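PDB 3GKB: putative enoyl-CoA hydratase from Streptomyces avermitilis, which is of unknown substrate but, as a member of the crotonase superfamily, probably acts on acyl-CoA thioesters as an enoyl-CoA hydratase or a related enzyme. Local coordinates for residues L140-A145 and I149-G154; Q157-R162 and L169-T174; K116-G121 and D269-M274; F65-V70 and A122-A127; N93-V98 and D238-T243. One frame throughout, in Å; residues are numbered along the deposited sequence.

Contact 1 (L140-A145 and I149-G154)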
# COMPACT_ATOMS: atom_id res chain seq x y z
N LEU B 140 18.56 -1.66 -0.57
CA LEU B 140 17.98 -2.17 0.65
C LEU B 140 17.74 -3.65 0.51
O LEU B 140 17.16 -4.10 -0.49
CB LEU B 140 16.64 -1.51 0.92
CG LEU B 140 16.66 -0.16 1.58
CD1 LEU B 140 15.29 0.48 1.42
CD2 LEU B 140 17.06 -0.32 3.07
N GLY B 141 18.21 -4.41 1.49
CA GLY B 141 17.96 -5.84 1.48
C GLY B 141 17.85 -6.43 2.87
O GLY B 141 18.53 -5.98 3.81
N GLN B 142 17.02 -7.46 3.00
CA GLN B 142 16.96 -8.22 4.26
C GLN B 142 17.80 -9.47 4.05
O GLN B 142 17.35 -10.44 3.47
CB GLN B 142 15.52 -8.56 4.67
CG GLN B 142 14.61 -7.35 4.99
CD GLN B 142 15.01 -6.49 6.22
OE1 GLN B 142 14.49 -5.37 6.38
NE2 GLN B 142 15.93 -7.00 7.10
N ILE B 143 19.06 -9.43 4.48
CA ILE B 143 20.02 -10.50 4.24
C ILE B 143 19.82 -11.74 5.13
O ILE B 143 20.42 -12.79 4.89
CB ILE B 143 21.46 -9.95 4.44
CG1 ILE B 143 22.52 -10.88 3.85
CG2 ILE B 143 21.75 -9.74 5.93
CD1 ILE B 143 22.62 -10.86 2.35
N GLU B 144 19.00 -11.57 6.17
CA GLU B 144 18.86 -12.55 7.25
C GLU B 144 18.63 -13.98 6.80
O GLU B 144 19.32 -14.89 7.27
CB GLU B 144 17.75 -12.11 8.20
CG GLU B 144 18.16 -10.90 9.07
CD GLU B 144 17.73 -9.53 8.48
OE1 GLU B 144 17.62 -9.38 7.25
OE2 GLU B 144 17.52 -8.59 9.29
N ALA B 145 17.69 -14.18 5.87
CA ALA B 145 17.35 -15.52 5.39
C ALA B 145 18.57 -16.27 4.88
O ALA B 145 18.67 -17.49 5.05
CB ALA B 145 16.23 -15.46 4.30
N ILE B 149 18.50 -17.27 9.26
CA ILE B 149 17.61 -16.67 10.25
C ILE B 149 16.54 -15.85 9.52
O ILE B 149 16.32 -16.05 8.31
CB ILE B 149 18.41 -15.88 11.33
CG1 ILE B 149 19.18 -14.69 10.73
CG2 ILE B 149 19.41 -16.84 12.04
CD1 ILE B 149 19.73 -13.70 11.78
N ILE B 150 15.77 -15.06 10.25
CA ILE B 150 14.87 -14.09 9.65
C ILE B 150 15.18 -12.73 10.31
O ILE B 150 15.92 -12.68 11.28
CB ILE B 150 13.37 -14.48 9.79
CG1 ILE B 150 12.95 -14.71 11.28
CG2 ILE B 150 13.05 -15.73 8.98
CD1 ILE B 150 11.52 -14.36 11.56
N PRO B 151 14.62 -11.64 9.78
CA PRO B 151 14.81 -10.39 10.51
C PRO B 151 14.25 -10.47 11.92
O PRO B 151 13.14 -10.93 12.11
CB PRO B 151 14.05 -9.38 9.65
CG PRO B 151 14.01 -9.97 8.30
CD PRO B 151 13.95 -11.44 8.48
N GLY B 152 15.05 -10.09 12.90
CA GLY B 152 14.67 -10.09 14.28
C GLY B 152 14.71 -8.73 14.94
O GLY B 152 14.56 -8.64 16.16
N GLY B 153 14.85 -7.69 14.14
CA GLY B 153 14.89 -6.34 14.62
C GLY B 153 13.70 -5.47 14.21
O GLY B 153 13.81 -4.24 14.22
N GLY B 154 12.57 -6.11 13.86
CA GLY B 154 11.35 -5.39 13.51
C GLY B 154 11.04 -5.43 12.02
O GLY B 154 9.92 -5.11 11.62
O HOH W 1 17.40 -8.45 11.87

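Contact 2 (Q157-R162 and L169-T174)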
# COMPACT_ATOMS: atom_id res chain seq x y z
N GLN B 157 7.84 -6.80 10.45
CA GLN B 157 6.68 -5.98 10.74
C GLN B 157 6.68 -4.62 10.06
O GLN B 157 5.61 -4.14 9.62
CB GLN B 157 6.49 -5.85 12.25
CG GLN B 157 6.47 -7.21 12.98
CD GLN B 157 5.42 -8.16 12.39
OE1 GLN B 157 4.24 -7.87 12.42
NE2 GLN B 157 5.87 -9.26 11.78
N TYR B 158 7.85 -3.99 9.97
CA TYR B 158 7.96 -2.74 9.25
C TYR B 158 7.60 -2.96 7.77
O TYR B 158 6.88 -2.17 7.17
CB TYR B 158 9.34 -2.11 9.39
CG TYR B 158 9.80 -1.89 10.84
CD1 TYR B 158 8.90 -1.85 11.92
CD2 TYR B 158 11.15 -1.72 11.11
CE1 TYR B 158 9.34 -1.63 13.21
CE2 TYR B 158 11.60 -1.53 12.38
CZ TYR B 158 10.71 -1.45 13.44
OH TYR B 158 11.21 -1.25 14.71
N LEU B 159 8.09 -4.05 7.20
CA LEU B 159 7.72 -4.44 5.83
C LEU B 159 6.26 -4.76 5.74
O LEU B 159 5.58 -4.27 4.83
CB LEU B 159 8.53 -5.65 5.36
CG LEU B 159 9.98 -5.30 4.95
CD1 LEU B 159 10.86 -6.55 4.97
CD2 LEU B 159 10.01 -4.65 3.55
N ARG B 160 5.74 -5.59 6.63
CA ARG B 160 4.31 -5.89 6.54
C ARG B 160 3.48 -4.60 6.43
O ARG B 160 2.56 -4.48 5.59
CB ARG B 160 3.81 -6.72 7.70
CG ARG B 160 2.39 -7.20 7.43
CD ARG B 160 1.86 -8.15 8.43
NE ARG B 160 0.63 -8.73 7.85
CZ ARG B 160 0.27 -10.02 7.95
NH1 ARG B 160 1.01 -10.87 8.63
NH2 ARG B 160 -0.85 -10.44 7.39
N GLY B 161 3.78 -3.64 7.31
CA GLY B 161 3.02 -2.40 7.38
C GLY B 161 3.23 -1.51 6.18
O GLY B 161 2.26 -0.94 5.67
N ARG B 162 4.47 -1.42 5.68
CA ARG B 162 4.77 -0.50 4.59
C ARG B 162 4.53 -1.05 3.19
O ARG B 162 4.14 -0.29 2.30
CB ARG B 162 6.20 -0.02 4.68
CG ARG B 162 6.44 0.90 5.93
CD ARG B 162 7.80 1.59 5.89
NE ARG B 162 7.83 2.69 4.93
CZ ARG B 162 8.63 3.75 5.02
NH1 ARG B 162 9.48 3.86 6.04
NH2 ARG B 162 8.57 4.71 4.09
N LEU B 169 7.03 -10.93 2.29
CA LEU B 169 7.55 -12.30 2.15
C LEU B 169 8.55 -12.37 1.00
O LEU B 169 9.57 -13.03 1.09
CB LEU B 169 6.42 -13.28 1.88
CG LEU B 169 5.62 -13.74 3.09
CD1 LEU B 169 4.40 -14.49 2.56
CD2 LEU B 169 6.48 -14.64 4.05
N GLU B 170 8.23 -11.67 -0.10
CA GLU B 170 9.16 -11.58 -1.20
C GLU B 170 10.49 -10.96 -0.72
O GLU B 170 11.56 -11.51 -0.99
CB GLU B 170 8.58 -10.75 -2.35
CG GLU B 170 9.57 -10.59 -3.54
CD GLU B 170 9.14 -9.50 -4.54
OE1 GLU B 170 8.09 -8.86 -4.36
OE2 GLU B 170 9.91 -9.27 -5.48
N VAL B 171 10.43 -9.83 -0.04
CA VAL B 171 11.69 -9.16 0.39
C VAL B 171 12.49 -10.09 1.29
O VAL B 171 13.69 -10.27 1.10
CB VAL B 171 11.43 -7.79 1.05
CG1 VAL B 171 12.68 -7.25 1.78
CG2 VAL B 171 10.95 -6.78 -0.01
N VAL B 172 11.82 -10.67 2.28
CA VAL B 172 12.50 -11.50 3.28
C VAL B 172 13.08 -12.81 2.69
O VAL B 172 14.22 -13.17 2.99
CB VAL B 172 11.55 -11.76 4.45
CG1 VAL B 172 12.07 -12.85 5.37
CG2 VAL B 172 11.31 -10.40 5.23
N LEU B 173 12.31 -13.48 1.84
CA LEU B 173 12.70 -14.81 1.37
C LEU B 173 13.58 -14.76 0.13
O LEU B 173 14.47 -15.57 -0.01
CB LEU B 173 11.47 -15.70 1.21
CG LEU B 173 10.80 -16.12 2.52
CD1 LEU B 173 9.52 -16.91 2.25
CD2 LEU B 173 11.72 -16.95 3.46
N THR B 174 13.38 -13.79 -0.77
CA THR B 174 14.30 -13.66 -1.91
C THR B 174 15.64 -13.13 -1.42
O THR B 174 16.69 -13.40 -1.99
CB THR B 174 13.80 -12.78 -3.08
OG1 THR B 174 13.71 -11.40 -2.70
CG2 THR B 174 12.47 -13.26 -3.59

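Contact 3 (K116-G121 and D269-M274)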
# COMPACT_ATOMS: atom_id res chain seq x y z
N LYS B 116 24.22 1.23 0.52
CA LYS B 116 23.59 -0.04 0.86
C LYS B 116 23.30 -0.17 2.35
O LYS B 116 24.15 0.14 3.21
CB LYS B 116 24.45 -1.22 0.41
CG LYS B 116 24.62 -1.33 -1.09
CD LYS B 116 25.82 -2.18 -1.41
CE LYS B 116 25.99 -2.45 -2.89
NZ LYS B 116 26.27 -1.20 -3.63
N ALA B 117 22.09 -0.66 2.64
CA ALA B 117 21.66 -0.98 4.00
C ALA B 117 21.02 -2.35 3.97
O ALA B 117 20.11 -2.59 3.20
CB ALA B 117 20.65 0.07 4.52
N ARG B 118 21.54 -3.26 4.78
CA ARG B 118 21.03 -4.61 4.84
C ARG B 118 20.76 -5.05 6.28
O ARG B 118 21.32 -4.50 7.25
CB ARG B 118 21.96 -5.61 4.17
CG ARG B 118 22.21 -5.38 2.70
CD ARG B 118 23.10 -6.47 2.20
NE ARG B 118 23.44 -6.47 0.78
CZ ARG B 118 24.56 -5.95 0.25
NH1 ARG B 118 25.40 -5.28 1.00
NH2 ARG B 118 24.82 -6.10 -1.05
N GLY B 119 19.87 -6.03 6.40
CA GLY B 119 19.46 -6.57 7.70
C GLY B 119 19.00 -5.51 8.66
O GLY B 119 18.12 -4.70 8.34
N GLY B 120 19.65 -5.46 9.82
CA GLY B 120 19.37 -4.42 10.79
C GLY B 120 19.51 -3.00 10.27
O GLY B 120 18.82 -2.10 10.74
N GLY B 121 20.40 -2.78 9.29
CA GLY B 121 20.50 -1.47 8.63
C GLY B 121 19.23 -1.15 7.86
O GLY B 121 18.78 0.00 7.83
N ASP B 269 28.58 -7.44 -2.66
CA ASP B 269 27.58 -8.42 -3.09
C ASP B 269 27.43 -9.46 -1.99
O ASP B 269 27.71 -10.65 -2.19
CB ASP B 269 27.99 -9.08 -4.43
CG ASP B 269 26.95 -10.10 -4.97
OD1 ASP B 269 25.77 -10.12 -4.51
OD2 ASP B 269 27.32 -10.88 -5.89
N LEU B 270 26.97 -9.02 -0.83
CA LEU B 270 26.81 -9.94 0.30
C LEU B 270 25.87 -11.10 -0.04
O LEU B 270 26.04 -12.21 0.49
CB LEU B 270 26.37 -9.19 1.57
CG LEU B 270 26.34 -9.96 2.89
CD1 LEU B 270 27.76 -10.49 3.25
CD2 LEU B 270 25.77 -9.08 4.01
N GLU B 271 24.86 -10.85 -0.88
CA GLU B 271 23.87 -11.88 -1.23
C GLU B 271 24.58 -13.00 -1.92
O GLU B 271 24.47 -14.17 -1.52
CB GLU B 271 22.75 -11.32 -2.12
CG GLU B 271 21.85 -10.30 -1.43
CD GLU B 271 22.45 -8.88 -1.28
OE1 GLU B 271 23.46 -8.55 -1.96
OE2 GLU B 271 21.90 -8.08 -0.46
N GLY B 272 25.37 -12.65 -2.94
CA GLY B 272 26.21 -13.63 -3.65
C GLY B 272 27.20 -14.38 -2.75
O GLY B 272 27.34 -15.61 -2.84
N LEU B 273 27.87 -13.65 -1.88
CA LEU B 273 28.81 -14.25 -0.95
C LEU B 273 28.13 -15.28 -0.06
O LEU B 273 28.61 -16.41 0.10
CB LEU B 273 29.50 -13.16 -0.12
CG LEU B 273 30.52 -13.62 0.92
CD1 LEU B 273 31.54 -14.57 0.26
CD2 LEU B 273 31.23 -12.43 1.49
N MET B 274 26.98 -14.91 0.52
CA MET B 274 26.29 -15.83 1.42
C MET B 274 25.70 -17.04 0.69
O MET B 274 25.68 -18.15 1.23
CB MET B 274 25.22 -15.11 2.27
CG MET B 274 25.80 -14.08 3.27
SD MET B 274 27.11 -14.67 4.41
CE MET B 274 26.37 -16.16 5.12

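Contact 4 (F65-V70 and A122-A127)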
# COMPACT_ATOMS: atom_id res chain seq x y z
N PHE B 65 28.23 2.10 2.12
CA PHE B 65 27.26 1.51 3.09
C PHE B 65 26.64 2.56 4.00
O PHE B 65 27.34 3.40 4.56
CB PHE B 65 27.94 0.43 3.92
CG PHE B 65 28.58 -0.61 3.07
CD1 PHE B 65 27.79 -1.56 2.41
CD2 PHE B 65 29.92 -0.58 2.82
CE1 PHE B 65 28.37 -2.47 1.56
CE2 PHE B 65 30.50 -1.47 1.95
CZ PHE B 65 29.73 -2.41 1.33
N PHE B 66 25.32 2.52 4.14
CA PHE B 66 24.62 3.30 5.15
C PHE B 66 24.84 2.62 6.49
O PHE B 66 25.50 3.17 7.39
CB PHE B 66 23.14 3.42 4.80
CG PHE B 66 22.33 4.16 5.81
CD1 PHE B 66 22.28 5.55 5.82
CD2 PHE B 66 21.64 3.47 6.80
CE1 PHE B 66 21.54 6.21 6.76
CE2 PHE B 66 20.91 4.14 7.76
CZ PHE B 66 20.87 5.51 7.74
N LEU B 67 24.33 1.38 6.59
CA LEU B 67 24.58 0.47 7.72
C LEU B 67 24.59 -0.94 7.15
O LEU B 67 23.63 -1.35 6.56
CB LEU B 67 23.53 0.57 8.80
CG LEU B 67 23.54 1.82 9.69
CD1 LEU B 67 22.25 1.84 10.57
CD2 LEU B 67 24.85 1.93 10.53
N ALA B 68 25.70 -1.63 7.27
CA ALA B 68 25.90 -2.90 6.58
C ALA B 68 24.88 -3.95 7.00
O ALA B 68 24.28 -4.60 6.15
CB ALA B 68 27.29 -3.41 6.83
N HIS B 69 24.73 -4.09 8.31
CA HIS B 69 23.94 -5.10 9.03
C HIS B 69 24.50 -5.17 10.45
O HIS B 69 25.47 -4.49 10.76
CB HIS B 69 23.96 -6.49 8.34
CG HIS B 69 25.33 -7.03 8.08
ND1 HIS B 69 26.14 -7.52 9.08
CD2 HIS B 69 26.05 -7.10 6.93
CE1 HIS B 69 27.29 -7.90 8.56
NE2 HIS B 69 27.28 -7.63 7.26
N VAL B 70 23.88 -5.98 11.30
CA VAL B 70 24.37 -6.18 12.65
C VAL B 70 25.67 -6.99 12.63
O VAL B 70 25.84 -7.91 11.85
CB VAL B 70 23.29 -6.87 13.52
CG1 VAL B 70 23.87 -7.28 14.88
CG2 VAL B 70 22.09 -5.92 13.72
N ALA B 122 18.65 -2.16 7.21
CA ALA B 122 17.42 -1.93 6.43
C ALA B 122 16.24 -1.68 7.36
O ALA B 122 15.31 -0.91 7.04
CB ALA B 122 17.12 -3.11 5.50
N GLU B 123 16.26 -2.34 8.52
CA GLU B 123 15.28 -2.11 9.58
C GLU B 123 15.32 -0.67 10.07
O GLU B 123 14.27 -0.05 10.25
CB GLU B 123 15.47 -3.13 10.73
CG GLU B 123 15.20 -4.59 10.28
CD GLU B 123 15.56 -5.71 11.30
OE1 GLU B 123 14.74 -6.62 11.48
OE2 GLU B 123 16.66 -5.69 11.89
N PHE B 124 16.54 -0.15 10.26
CA PHE B 124 16.81 1.23 10.71
C PHE B 124 16.20 2.20 9.71
O PHE B 124 15.40 3.10 10.07
CB PHE B 124 18.34 1.38 10.83
CG PHE B 124 18.81 2.65 11.45
CD1 PHE B 124 19.57 2.61 12.62
CD2 PHE B 124 18.60 3.88 10.85
CE1 PHE B 124 20.04 3.74 13.20
CE2 PHE B 124 19.10 5.06 11.46
CZ PHE B 124 19.81 4.96 12.63
N VAL B 125 16.48 1.97 8.42
CA VAL B 125 15.93 2.81 7.35
C VAL B 125 14.41 2.84 7.40
O VAL B 125 13.81 3.92 7.31
CB VAL B 125 16.43 2.39 5.95
CG1 VAL B 125 15.68 3.18 4.81
CG2 VAL B 125 17.97 2.56 5.84
N ALA B 126 13.77 1.66 7.54
CA ALA B 126 12.30 1.57 7.45
C ALA B 126 11.59 2.13 8.68
O ALA B 126 10.43 2.49 8.62
CB ALA B 126 11.87 0.12 7.24
N ALA B 127 12.32 2.25 9.79
CA ALA B 127 11.74 2.66 11.09
C ALA B 127 11.57 4.18 11.20
O ALA B 127 10.71 4.67 11.96
CB ALA B 127 12.63 2.18 12.23

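Contact 5 (N93-V98 and D238-T243)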
# COMPACT_ATOMS: atom_id res chain seq x y z
N ASN B 93 12.70 -7.13 21.84
CA ASN B 93 14.05 -7.69 22.00
C ASN B 93 15.13 -6.65 21.75
O ASN B 93 14.84 -5.52 21.30
CB ASN B 93 14.23 -8.97 21.20
CG ASN B 93 14.45 -8.73 19.71
OD1 ASN B 93 15.08 -7.76 19.31
ND2 ASN B 93 13.98 -9.66 18.89
N VAL B 94 16.37 -7.04 22.05
CA VAL B 94 17.52 -6.12 22.04
C VAL B 94 17.76 -5.47 20.65
O VAL B 94 18.17 -4.33 20.56
CB VAL B 94 18.81 -6.83 22.58
CG1 VAL B 94 19.38 -7.83 21.57
CG2 VAL B 94 19.85 -5.81 22.97
N PHE B 95 17.45 -6.22 19.58
CA PHE B 95 17.59 -5.71 18.23
C PHE B 95 16.43 -4.83 17.79
O PHE B 95 16.63 -3.77 17.17
CB PHE B 95 17.82 -6.88 17.30
CG PHE B 95 19.06 -7.63 17.64
CD1 PHE B 95 20.31 -7.03 17.44
CD2 PHE B 95 19.01 -8.87 18.24
CE1 PHE B 95 21.48 -7.68 17.79
CE2 PHE B 95 20.19 -9.54 18.60
CZ PHE B 95 21.42 -8.94 18.37
N GLN B 96 15.21 -5.28 18.10
CA GLN B 96 14.01 -4.49 17.87
C GLN B 96 14.09 -3.16 18.61
O GLN B 96 13.52 -2.18 18.15
CB GLN B 96 12.77 -5.26 18.31
CG GLN B 96 12.52 -6.54 17.49
CD GLN B 96 11.46 -7.45 18.09
OE1 GLN B 96 11.17 -7.38 19.30
NE2 GLN B 96 10.87 -8.32 17.26
N ALA B 97 14.83 -3.10 19.72
CA ALA B 97 14.92 -1.86 20.50
C ALA B 97 15.48 -0.68 19.71
O ALA B 97 15.07 0.45 19.98
CB ALA B 97 15.74 -2.08 21.76
N VAL B 98 16.34 -0.93 18.71
CA VAL B 98 16.88 0.15 17.86
C VAL B 98 15.78 0.80 17.02
O VAL B 98 15.51 2.01 17.13
CB VAL B 98 17.98 -0.40 16.89
CG1 VAL B 98 18.49 0.72 15.96
CG2 VAL B 98 19.08 -1.10 17.68
N ASP B 238 9.67 -14.62 18.43
CA ASP B 238 9.53 -16.06 18.68
C ASP B 238 10.05 -16.86 17.48
O ASP B 238 10.74 -17.88 17.62
CB ASP B 238 8.07 -16.43 18.96
CG ASP B 238 7.59 -15.93 20.31
OD1 ASP B 238 8.44 -15.64 21.18
OD2 ASP B 238 6.37 -15.82 20.51
N ALA B 239 9.67 -16.41 16.29
CA ALA B 239 10.07 -17.08 15.06
C ALA B 239 11.58 -16.97 14.86
O ALA B 239 12.23 -17.95 14.49
CB ALA B 239 9.31 -16.50 13.85
N TRP B 240 12.12 -15.78 15.12
CA TRP B 240 13.54 -15.51 14.96
C TRP B 240 14.37 -16.30 15.96
O TRP B 240 15.35 -16.96 15.58
CB TRP B 240 13.77 -14.01 15.13
CG TRP B 240 15.18 -13.53 15.32
CD1 TRP B 240 16.14 -13.28 14.35
CD2 TRP B 240 15.77 -13.17 16.56
NE1 TRP B 240 17.27 -12.77 14.93
CE2 TRP B 240 17.07 -12.68 16.28
CE3 TRP B 240 15.31 -13.16 17.89
CZ2 TRP B 240 17.92 -12.25 17.29
CZ3 TRP B 240 16.16 -12.72 18.89
CH2 TRP B 240 17.46 -12.28 18.59
N ALA B 241 13.95 -16.29 17.22
CA ALA B 241 14.63 -17.08 18.26
C ALA B 241 14.73 -18.55 17.88
O ALA B 241 15.77 -19.16 18.08
CB ALA B 241 13.93 -16.95 19.62
N ALA B 242 13.66 -19.09 17.30
CA ALA B 242 13.61 -20.49 16.94
C ALA B 242 14.64 -20.86 15.86
O ALA B 242 15.13 -21.99 15.87
CB ALA B 242 12.18 -20.90 16.48
N THR B 243 14.96 -19.94 14.94
CA THR B 243 15.95 -20.22 13.89
C THR B 243 17.36 -20.45 14.45
O THR B 243 18.15 -21.16 13.83
CB THR B 243 15.96 -19.12 12.76
OG1 THR B 243 16.45 -17.87 13.28
CG2 THR B 243 14.57 -18.93 12.18

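Contact 1 (L140-A145 and I149-G154)
E144 lies against the I150-P151 junction, and the distances show which part meets which. E144 CB comes within 3.4 Å of I150 C, while farther out E144 OE2 is 3.5 Å from P151 CA. To get there the chain folds back: CG is anti to the carbonyl carbon, and a chi2 of 95°, well off a staggered value, turns the carboxylate toward the proline. Q142, also bent at chi2, brings its amide to the same place. Its NE2 gives a hydrogen bond of 2.9 Å to E144 OE1, with 154° at the hydrogen; the oxygen lies in the amide plane and is met on its syn side, which should limit rotation of the carboxylate. The same NE2 is 3.7 Å from P151 CG, so amide and proline pack together. The backbones close the turn: I149 N donates to E144 O at 3.2 Å from above the carbonyl plane, and A145 CA makes a CH...O contact of 3.1 Å with I149 O. One water joins the two segments, donating a hydrogen bond to E144 OE2 at 2.6 Å and accepting from G152 N at 3.0 Å. A glutamate and a glycine N-H holding a water, with E123 close by, are consistent with the hydratase active site of the crotonase fold, where two glutamates handle the water that is added.

Contact 2 (Q157-R162 and L169-T174)
Between 157-162 and 169-174, on consecutive helices, the nearest CA atoms are those of L159 and V171, 8.2 Å apart, near enough for short side chains to meet but not for the backbones to touch. L159 does the reaching. Its CG stands anti to the carbonyl carbon (chi1 -77°), which sends the isobutyl group across, and CD1 lies against two successive valines of the facing helix. It is 3.7 Å from V171 CG1 and 3.9 Å from V172 CG2. The other branch, CD2, approaches only V171, at 4.1 Å from CG1. The two valines share the same rotamer yet offer different methyls: V171 presents the one anti to its backbone N, V172 the one anti to its carbonyl carbon. Away from this patch, within 169-174, T174 OG1 donates to E170 O at 2.7 Å, while T174 N reaches that oxygen from the opposite face at 2.9 Å. W188 touches both L159 and V171 and extends the apolar patch. Charged ends serve another interface: R160 forms a salt bridge with D227 of the second subunit, and E170 with R191 of that subunit. With just 109 Å² buried and no hydrogen bond across it, the contact rests on methyl-to-methyl dispersion, which sets spacing without imposing direction, while the polar groups are engaged elsewhere, partly in trimer assembly.

Contact 3 (K116-G121 and D269-M274)
R118, at the end of strand 116-118 in the crotonase fold, meets the first turn of helix 270-280 through a side-on, two-pronged salt bridge with E271. The tight part is here. NE donates to E271 OE2 at 2.5 Å, a short bond with 155° at the hydrogen, and NH2 donates to OE1 at 2.9 Å. OE2 lies in the guanidinium plane, whereas OE1 is tilted from it, because the two flat groups are turned 44° against each other. L270 CB packs over one face of the guanidinium, 3.9 Å from CZ. The R118 chain runs extended from CG to NE, so the charge spans the gap, and R268 O takes a further bond from NH2. A leucine in place of R118 would probably leave the buried E271 carboxylate without its charged mate and R268 O without this donor. The looser, solvent side is D269, an exposed residue whose CA is 4.1 Å from R118 NH2; its OD1 stays 5.4 Å from that nitrogen, too far to pair. Instead the aspartate is the N-cap of its own helix: G272 N donates to D269 OD1 at 3.0 Å, meeting it from above the carboxylate plane.

Contact 4 (F65-V70 and A122-A127)
L67 CD1 lies over one face of the F124 ring; from the same side the F66 ring points its edge toward that face, well offset. This aromatic pair is an offset edge-to-face contact, with centroids 5.8 Å apart and planes at 68°. F124 CD2 lies near the plane of the F66 ring, 3.9 Å from F66 CE2. L67 makes a CH-pi contact: its CD1 stands 3.8 Å from the F124 centroid, 26° off the ring normal and displaced toward the rim, where F124 CD1 is 3.5 Å away. V125 adds a methyl, CG2, 3.9 Å from F66 CE2 and oblique to that ring. Both phenylalanines have CG anti to the backbone N (F66 chi1 177°), which extends each ring from its own backbone into the gap between helix and loop. All four residues are buried and no hydrogen bond crosses, so the contact is apolar, made by two rings and two methyl groups. In crotonases two backbone N-H groups form the oxyanion hole; by analogy this loop and the start of helix 120-127 probably supply them here. Farther out, F58 meets F124 edge-to-face, V98 and I102 of helix 96-103 flank that ring, V111 and L113 of strand 108-113 back F66, and A117 of strand 116-118 touches V125.

Contact 5 (N93-V98 and D238-T243)
W240 and F95 bring two aromatic rings together in a geometry that is neither a stack nor edge-to-face: the F95 ring and the six-membered ring of W240 have centroids 5.7 Å apart and planes at 72°. Within the crotonase fold this joins helix 230-243 to the N93-Q96 capping box that leads into helix 96-103. The six-membered ring of the indole does the touching, through CZ2, CH2 and CZ3. F95 CD2 is 3.7 Å from W240 CZ2 and 3.8 Å from CH2, while N93 ND2 sits 3.8 Å from W240 CZ3, obliquely to the ring. The tryptophan arrives there because its CG is anti to the backbone N (chi1 166°), which carries the indole off its helix toward the other one. N93 is held from several sides. Its OD1 accepts from Q96 N at 2.8 Å, nearly straight at 174°, and in return N93 N donates to Q96 OE1 at 3.0 Å; this reciprocal pair is the capping box. ND2 meanwhile bonds to G152 O and N237 OD1, which fixes the amide that borders the indole. No hydrogen bond runs between the two segments, so the contact is one of ring and amide packing. Replacing W240 by an alanine would probably open a gap beside F95 and leave the N93 amide without its aromatic neighbour. F244 also meets W240 edge-to-face, and R222 of the second subunit packs on A239 of the same helix. At the backbone of the tryptophan, T243 OG1 donates to W240 O at 2.7 Å, in the carbonyl plane and on a lone pair.

How the contacts relate
Contact 1 is the hub: its centre is 9 to 10 Å from those of contacts 2, 3, 4 and 5, and it touches all four. Contacts 3 and 5 lie farthest apart, about 18 Å between centres. Strands 116-118 and 139-141 are neighbours in the three-stranded sheet, linking contacts 3 and 1, and helix 120-127 is used by contacts 3 and 4. Along the chain contacts 4, 1 and 2 close in that order, whereas contacts 3 and 5 span longer loops that enclose contacts 1 and 2. Distant sequence thus converges on the probable active site around E144 and E123, while contacts 1, 2 and 5 also reach the second subunit of the trimer.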